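Local coordinates for protein manganese-containing pseudocatalase (Thermus thermophilus, PDB 2V8U) that probably acts as a catalase, breaking down hydrogen peroxide at a pair of manganese ions held in a ferritin-like helical fold, at residues A[178-183]-A[222-227]; A[154-159]-A[187-192]. All blocks are in the same frame, centred on the assembly; numbering follows the deposited sequence.

In the fold
Both contacts are buried and share helix 172-200, which belongs to the ferritin-like core of the chain. Contact 2 joins this helix to helix 144-166 and contributes ligands to a manganese ion, so metal bonds sit beside small apolar contacts. Contact 1 lies nearer the start of the same helix, where the short helix 219-226 packs across it. Its chemistry is aromatic and apolar, and its outer edge carries exposed charged residues. The two contacts touch each other: Leu182 CD2 of contact 1 packs 3.6 Å from Arg159 CG of contact 2. Their centres are about 14 Å apart, and Tyr180 of contact 1 lies close to the metal ligand His73.

Contact 1: A[178-183]-A[222-227]. With O (oxygen atom), chain G.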
loop_
_atom_site.group_PDB
_atom_site.type_symbol
_atom_site.label_atom_id
_atom_site.label_comp_id
_atom_site.label_asym_id
_atom_site.label_seq_id
_atom_site.Cartn_x
_atom_site.Cartn_y
_atom_site.Cartn_z
ATOM N N ILE A 178 -17.407 -23.615 4.124
ATOM C CA ILE A 178 -18.275 -22.468 3.874
ATOM C C ILE A 178 -19.658 -22.697 4.430
ATOM O O ILE A 178 -20.256 -21.815 5.042
ATOM C CB ILE A 178 -18.291 -22.072 2.387
ATOM C CG1 ILE A 178 -16.909 -21.568 1.948
ATOM C CG2 ILE A 178 -19.397 -21.062 2.145
ATOM C CD1 ILE A 178 -16.775 -21.439 0.441
ATOM N N GLY A 179 -20.181 -23.915 4.262
ATOM C CA GLY A 179 -21.498 -24.187 4.840
ATOM C C GLY A 179 -21.508 -23.955 6.341
ATOM O O GLY A 179 -22.444 -23.404 6.917
ATOM N N TYR A 180 -20.460 -24.422 7.028
ATOM C CA TYR A 180 -20.367 -24.252 8.478
ATOM C C TYR A 180 -20.249 -22.766 8.832
ATOM O O TYR A 180 -20.945 -22.294 9.734
ATOM C CB TYR A 180 -19.174 -25.040 9.021
ATOM C CG TYR A 180 -19.092 -24.988 10.516
ATOM C CD1 TYR A 180 -20.017 -25.650 11.291
ATOM C CD2 TYR A 180 -18.115 -24.266 11.172
ATOM C CE1 TYR A 180 -20.006 -25.575 12.680
ATOM C CE2 TYR A 180 -18.100 -24.209 12.567
ATOM C CZ TYR A 180 -19.051 -24.847 13.306
ATOM O OH TYR A 180 -19.020 -24.786 14.701
ATOM N N LEU A 181 -19.360 -22.045 8.155
ATOM C CA LEU A 181 -19.166 -20.639 8.483
ATOM C C LEU A 181 -20.346 -19.765 8.046
ATOM O O LEU A 181 -20.567 -18.723 8.671
ATOM C CB LEU A 181 -17.826 -20.132 7.985
ATOM C CG LEU A 181 -16.601 -20.759 8.643
ATOM C CD1 LEU A 181 -15.348 -20.056 8.205
ATOM C CD2 LEU A 181 -16.695 -20.769 10.169
ATOM N N LEU A 182 -21.140 -20.167 7.058
ATOM C CA LEU A 182 -22.383 -19.457 6.799
ATOM C C LEU A 182 -23.285 -19.523 8.028
ATOM O O LEU A 182 -23.926 -18.525 8.408
ATOM C CB LEU A 182 -23.116 -20.041 5.596
ATOM C CG LEU A 182 -22.518 -19.704 4.244
ATOM C CD1 LEU A 182 -23.151 -20.575 3.178
ATOM C CD2 LEU A 182 -22.723 -18.223 3.920
ATOM N N VAL A 183 -23.374 -20.694 8.656
ATOM C CA VAL A 183 -24.204 -20.838 9.861
ATOM C C VAL A 183 -23.619 -20.018 11.005
ATOM O O VAL A 183 -24.340 -19.300 11.719
ATOM C CB VAL A 183 -24.384 -22.306 10.191
ATOM C CG1 VAL A 183 -25.120 -22.467 11.523
ATOM C CG2 VAL A 183 -25.123 -23.011 9.078
ATOM N N LYS A 222 -27.438 -26.292 5.381
ATOM C CA LYS A 222 -28.688 -26.906 5.837
ATOM C C LYS A 222 -28.396 -28.041 6.819
ATOM O O LYS A 222 -29.089 -28.187 7.834
ATOM C CB LYS A 222 -29.499 -27.354 4.617
ATOM C CG LYS A 222 -30.924 -27.769 5.025
ATOM C CD LYS A 222 -31.128 -29.115 5.270
ATOM C CE LYS A 222 -32.694 -29.455 5.422
ATOM N NZ LYS A 222 -32.740 -30.869 5.733
ATOM N N LYS A 223 -27.410 -28.885 6.505
ATOM C CA LYS A 223 -27.065 -29.972 7.425
ATOM C C LYS A 223 -26.692 -29.426 8.792
ATOM O O LYS A 223 -27.141 -29.929 9.828
ATOM C CB LYS A 223 -25.929 -30.768 6.820
ATOM C CG LYS A 223 -25.275 -31.803 7.729
ATOM C CD LYS A 223 -24.040 -32.387 7.063
ATOM C CE LYS A 223 -22.863 -31.383 7.017
ATOM N NZ LYS A 223 -22.667 -30.345 5.811
ATOM N N TYR A 224 -25.845 -28.381 8.844
ATOM C CA TYR A 224 -25.446 -27.825 10.124
ATOM C C TYR A 224 -26.631 -27.219 10.878
ATOM O O TYR A 224 -26.671 -27.288 12.099
ATOM C CB TYR A 224 -24.274 -26.846 9.951
ATOM C CG TYR A 224 -23.008 -27.526 9.489
ATOM C CD1 TYR A 224 -22.429 -28.530 10.226
ATOM C CD2 TYR A 224 -22.409 -27.193 8.297
ATOM C CE1 TYR A 224 -21.287 -29.189 9.754
ATOM C CE2 TYR A 224 -21.278 -27.828 7.842
ATOM C CZ TYR A 224 -20.717 -28.830 8.560
ATOM O OH TYR A 224 -19.623 -29.535 8.100
ATOM N N MET A 225 -27.581 -26.612 10.162
ATOM C CA MET A 225 -28.807 -26.161 10.816
ATOM C C MET A 225 -29.660 -27.308 11.321
ATOM O O MET A 225 -30.240 -27.231 12.401
ATOM C CB MET A 225 -29.618 -25.259 9.934
ATOM C CG MET A 225 -28.943 -23.910 9.744
ATOM S SD MET A 225 -29.956 -22.692 8.927
ATOM C CE MET A 225 -30.052 -23.382 7.311
ATOM N N ASP A 226 -29.701 -28.415 10.585
ATOM C CA ASP A 226 -30.434 -29.591 11.045
ATOM C C ASP A 226 -29.828 -30.122 12.344
ATOM O O ASP A 226 -30.534 -30.740 13.147
ATOM C CB ASP A 226 -30.412 -30.692 9.998
ATOM C CG ASP A 226 -31.263 -30.454 8.808
ATOM O OD1 ASP A 226 -32.188 -29.623 8.853
ATOM O OD2 ASP A 226 -31.024 -31.159 7.780
ATOM N N LEU A 227 -28.534 -29.890 12.569
ATOM C CA LEU A 227 -27.850 -30.248 13.813
ATOM C C LEU A 227 -28.029 -29.209 14.922
ATOM O O LEU A 227 -27.530 -29.413 16.027
ATOM C CB LEU A 227 -26.379 -30.476 13.527
ATOM C CG LEU A 227 -26.034 -31.645 12.634
ATOM C CD1 LEU A 227 -24.548 -31.741 12.462
ATOM C CD2 LEU A 227 -26.602 -32.918 13.195
HETATM O O O G . -17.136 -16.869 9.351
#
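Tyr180 and Tyr224 form a T-shaped aromatic pair where the short helix 219-226 packs against helix 172-200 of the ferritin-like core. The axes of the two short helical segments cross at 54°, 8.8 Å apart at their closest. The tight part is the tyrosine pair. The edge of the Tyr180 ring points at the face of the Tyr224 ring. The centroids are 5.2 Å apart and the planes are 79° apart. Tyr180 CD1 stands over the centre of the Tyr224 ring. Tyr180 CB also lies over that face, in a CH-pi contact 4.1 Å from the centroid. This double contact follows from the first torsion of Tyr180. With CG anti to the backbone N (chi1 -176°), CB and the CD1 edge both meet the same face of Tyr224. The backbone is close as well: Tyr180 CA is 3.6 Å from Tyr224 CD2. Elsewhere, the Tyr180 hydroxyl is hydrogen-bonded to Gln9, and its side chain also packs on Leu76 of helix 57-85. Tyr224 OH makes a weak hydrogen bond to Glu176.

On its outer side helix 219-226 turns to solvent. Lys222 and Asp226 are exposed there, one helical turn apart. In one of two deposited lysine conformers, Lys222 NZ forms a salt bridge through the syn lone pair of Asp226 OD2, so this bridge may be partial. One turn further along helix 172-200 from the tyrosine pair, the packing is looser. The contacts there are plain apolar ones between single carbon atoms. Val183 CG2 touches Met225 CG in the conformer given for that methionine, and it sits 4.0 Å from Tyr224 CB.

Contact 2: A[154-159]-A[187-192]; sequences LEVAAR and VHAAAY. With MN (manganese (II) ion), chain I; O (oxygen atom), chain D; O (oxygen atom), chain C.
The dimanganese site of the ferritin-like helical core is built partly from this contact, with Glu155 and His188 both binding one manganese ion. The axes of the two short helical segments run nearly antiparallel, at 157°. Glu155 OE2 is 2.2 Å from the metal. Glu155 OE1 reaches the manganese through a long bond of 2.6 Å, which makes the carboxylate an asymmetric bidentate ligand. The side chain is bent at its second torsion (chi2 -77°). This bend turns the carboxylate toward the manganese, obliquely across the His188 side chain. His188 ND1 is 2.3 Å from the manganese. The carboxylate and imidazole planes are 87° apart, with Glu155 CD at the edge of the ring. Glu155 OE2 and His188 ND1 come within 3.4 Å because they share the metal, and they are not hydrogen-bonded to each other. Two oxygen atoms are also bound to this manganese, and Glu70 OE2 is a further ligand.

Second-shell bonds orient both ligands: Glu155 OE2 is hydrogen-bonded to Tyr43 OH, and His188 NE2 to Glu69 OE1, which together with the metal bond at ND1 holds the rotation of the ring.

Away from the metal, the helices meet through small apolar groups. Glu155 CB lies 3.9 Å from Ala189 CB, and Val156 CG1 is 4.2 Å from the same Ala189 CB. Glu155 CG also approaches the edge of the Tyr192 ring. Around the contact, helix 57-85 packs on His188 and Tyr192, helix 36-49 packs on Leu154 and Glu155, and Leu146 of the second subunit touches Val156.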
loop_
_atom_site.group_PDB
_atom_site.type_symbol
_atom_site.label_atom_id
_atom_site.label_comp_id
_atom_site.label_asym_id
_atom_site.label_seq_id
_atom_site.Cartn_x
_atom_site.Cartn_y
_atom_site.Cartn_z
ATOM N N LEU A 154 -20.562 -5.896 8.524
ATOM C CA LEU A 154 -19.373 -6.700 8.246
ATOM C C LEU A 154 -19.768 -8.176 8.094
ATOM O O LEU A 154 -19.301 -8.850 7.173
ATOM C CB LEU A 154 -18.381 -6.514 9.371
ATOM C CG LEU A 154 -17.053 -7.278 9.253
ATOM C CD1 LEU A 154 -16.190 -6.331 8.258
ATOM C CD2 LEU A 154 -16.308 -7.200 10.575
ATOM N N GLU A 155 -20.593 -8.690 8.987
ATOM C CA GLU A 155 -20.983 -10.081 8.916
ATOM C C GLU A 155 -21.789 -10.388 7.654
ATOM O O GLU A 155 -21.591 -11.456 7.070
ATOM C CB GLU A 155 -21.737 -10.538 10.182
ATOM C CG GLU A 155 -20.849 -10.660 11.397
ATOM C CD GLU A 155 -19.980 -11.890 11.462
ATOM O OE1 GLU A 155 -20.217 -12.896 10.809
ATOM O OE2 GLU A 155 -18.994 -11.863 12.266
ATOM N N VAL A 156 -22.725 -9.532 7.252
ATOM C CA VAL A 156 -23.497 -9.848 6.052
ATOM C C VAL A 156 -22.689 -9.623 4.766
ATOM O O VAL A 156 -22.910 -10.329 3.777
ATOM C CB VAL A 156 -24.875 -9.174 6.023
ATOM C CG1 VAL A 156 -25.725 -9.730 7.160
ATOM C CG2 VAL A 156 -24.842 -7.655 6.076
ATOM N N ALA A 157 -21.727 -8.679 4.779
ATOM C CA ALA A 157 -20.808 -8.557 3.638
ATOM C C ALA A 157 -19.926 -9.824 3.541
ATOM O O ALA A 157 -19.726 -10.385 2.468
ATOM C CB ALA A 157 -19.986 -7.300 3.793
ATOM N N ALA A 158 -19.406 -10.271 4.675
ATOM C CA ALA A 158 -18.631 -11.501 4.721
ATOM C C ALA A 158 -19.450 -12.665 4.214
ATOM O O ALA A 158 -18.937 -13.536 3.464
ATOM C CB ALA A 158 -18.099 -11.773 6.130
ATOM N N ARG A 159 -20.718 -12.757 4.605
ATOM C CA ARG A 159 -21.592 -13.811 4.140
ATOM C C ARG A 159 -21.694 -13.790 2.614
ATOM O O ARG A 159 -21.669 -14.841 1.958
ATOM C CB ARG A 159 -22.997 -13.684 4.725
ATOM C CG ARG A 159 -23.899 -14.817 4.356
ATOM C CD ARG A 159 -25.331 -14.553 4.614
ATOM N NE ARG A 159 -26.179 -15.701 4.336
ATOM C CZ ARG A 159 -27.295 -15.670 3.621
ATOM N NH1 ARG A 159 -27.759 -14.552 3.097
ATOM N NH2 ARG A 159 -27.923 -16.818 3.372
ATOM N N VAL A 187 -25.191 -16.673 13.009
ATOM C CA VAL A 187 -25.304 -16.443 14.448
ATOM C C VAL A 187 -24.748 -15.074 14.797
ATOM O O VAL A 187 -25.352 -14.334 15.558
ATOM C CB VAL A 187 -24.598 -17.571 15.215
ATOM C CG1 VAL A 187 -24.422 -17.223 16.681
ATOM C CG2 VAL A 187 -25.390 -18.873 15.069
ATOM N N HIS A 188 -23.546 -14.751 14.286
ATOM C CA HIS A 188 -22.941 -13.469 14.639
ATOM C C HIS A 188 -23.782 -12.286 14.176
ATOM O O HIS A 188 -23.973 -11.336 14.929
ATOM C CB HIS A 188 -21.537 -13.376 14.084
ATOM C CG HIS A 188 -20.628 -14.439 14.607
ATOM N ND1 HIS A 188 -19.419 -14.697 14.016
ATOM C CD2 HIS A 188 -20.774 -15.270 15.648
ATOM C CE1 HIS A 188 -18.869 -15.691 14.704
ATOM N NE2 HIS A 188 -19.655 -16.061 15.713
ATOM N N ALA A 189 -24.280 -12.334 12.941
ATOM C CA ALA A 189 -25.131 -11.236 12.472
ATOM C C ALA A 189 -26.399 -11.139 13.318
ATOM O O ALA A 189 -26.848 -10.043 13.660
ATOM C CB ALA A 189 -25.500 -11.423 10.988
ATOM N N ALA A 190 -26.987 -12.290 13.630
ATOM C CA ALA A 190 -28.177 -12.283 14.499
ATOM C C ALA A 190 -27.855 -11.685 15.867
ATOM O O ALA A 190 -28.669 -10.947 16.430
ATOM C CB ALA A 190 -28.720 -13.692 14.641
ATOM N N ALA A 191 -26.697 -12.034 16.426
ATOM C CA ALA A 191 -26.321 -11.541 17.737
ATOM C C ALA A 191 -26.094 -10.046 17.735
ATOM O O ALA A 191 -26.567 -9.333 18.647
ATOM C CB ALA A 191 -25.079 -12.293 18.238
ATOM N N TYR A 192 -25.363 -9.530 16.755
ATOM C CA TYR A 192 -25.176 -8.094 16.665
ATOM C C TYR A 192 -26.497 -7.400 16.356
ATOM O O TYR A 192 -26.730 -6.279 16.861
ATOM C CB TYR A 192 -24.091 -7.745 15.637
ATOM C CG TYR A 192 -22.704 -8.217 16.036
ATOM C CD1 TYR A 192 -22.224 -8.052 17.312
ATOM C CD2 TYR A 192 -21.872 -8.814 15.124
ATOM C CE1 TYR A 192 -20.960 -8.459 17.678
ATOM C CE2 TYR A 192 -20.598 -9.243 15.472
ATOM C CZ TYR A 192 -20.128 -9.039 16.745
ATOM O OH TYR A 192 -18.880 -9.424 17.189
HETATM MN MN MN I . -18.260 -13.914 12.239
HETATM O O O D . -16.708 -14.021 10.706
HETATM O O O C . -18.148 -15.951 11.646
#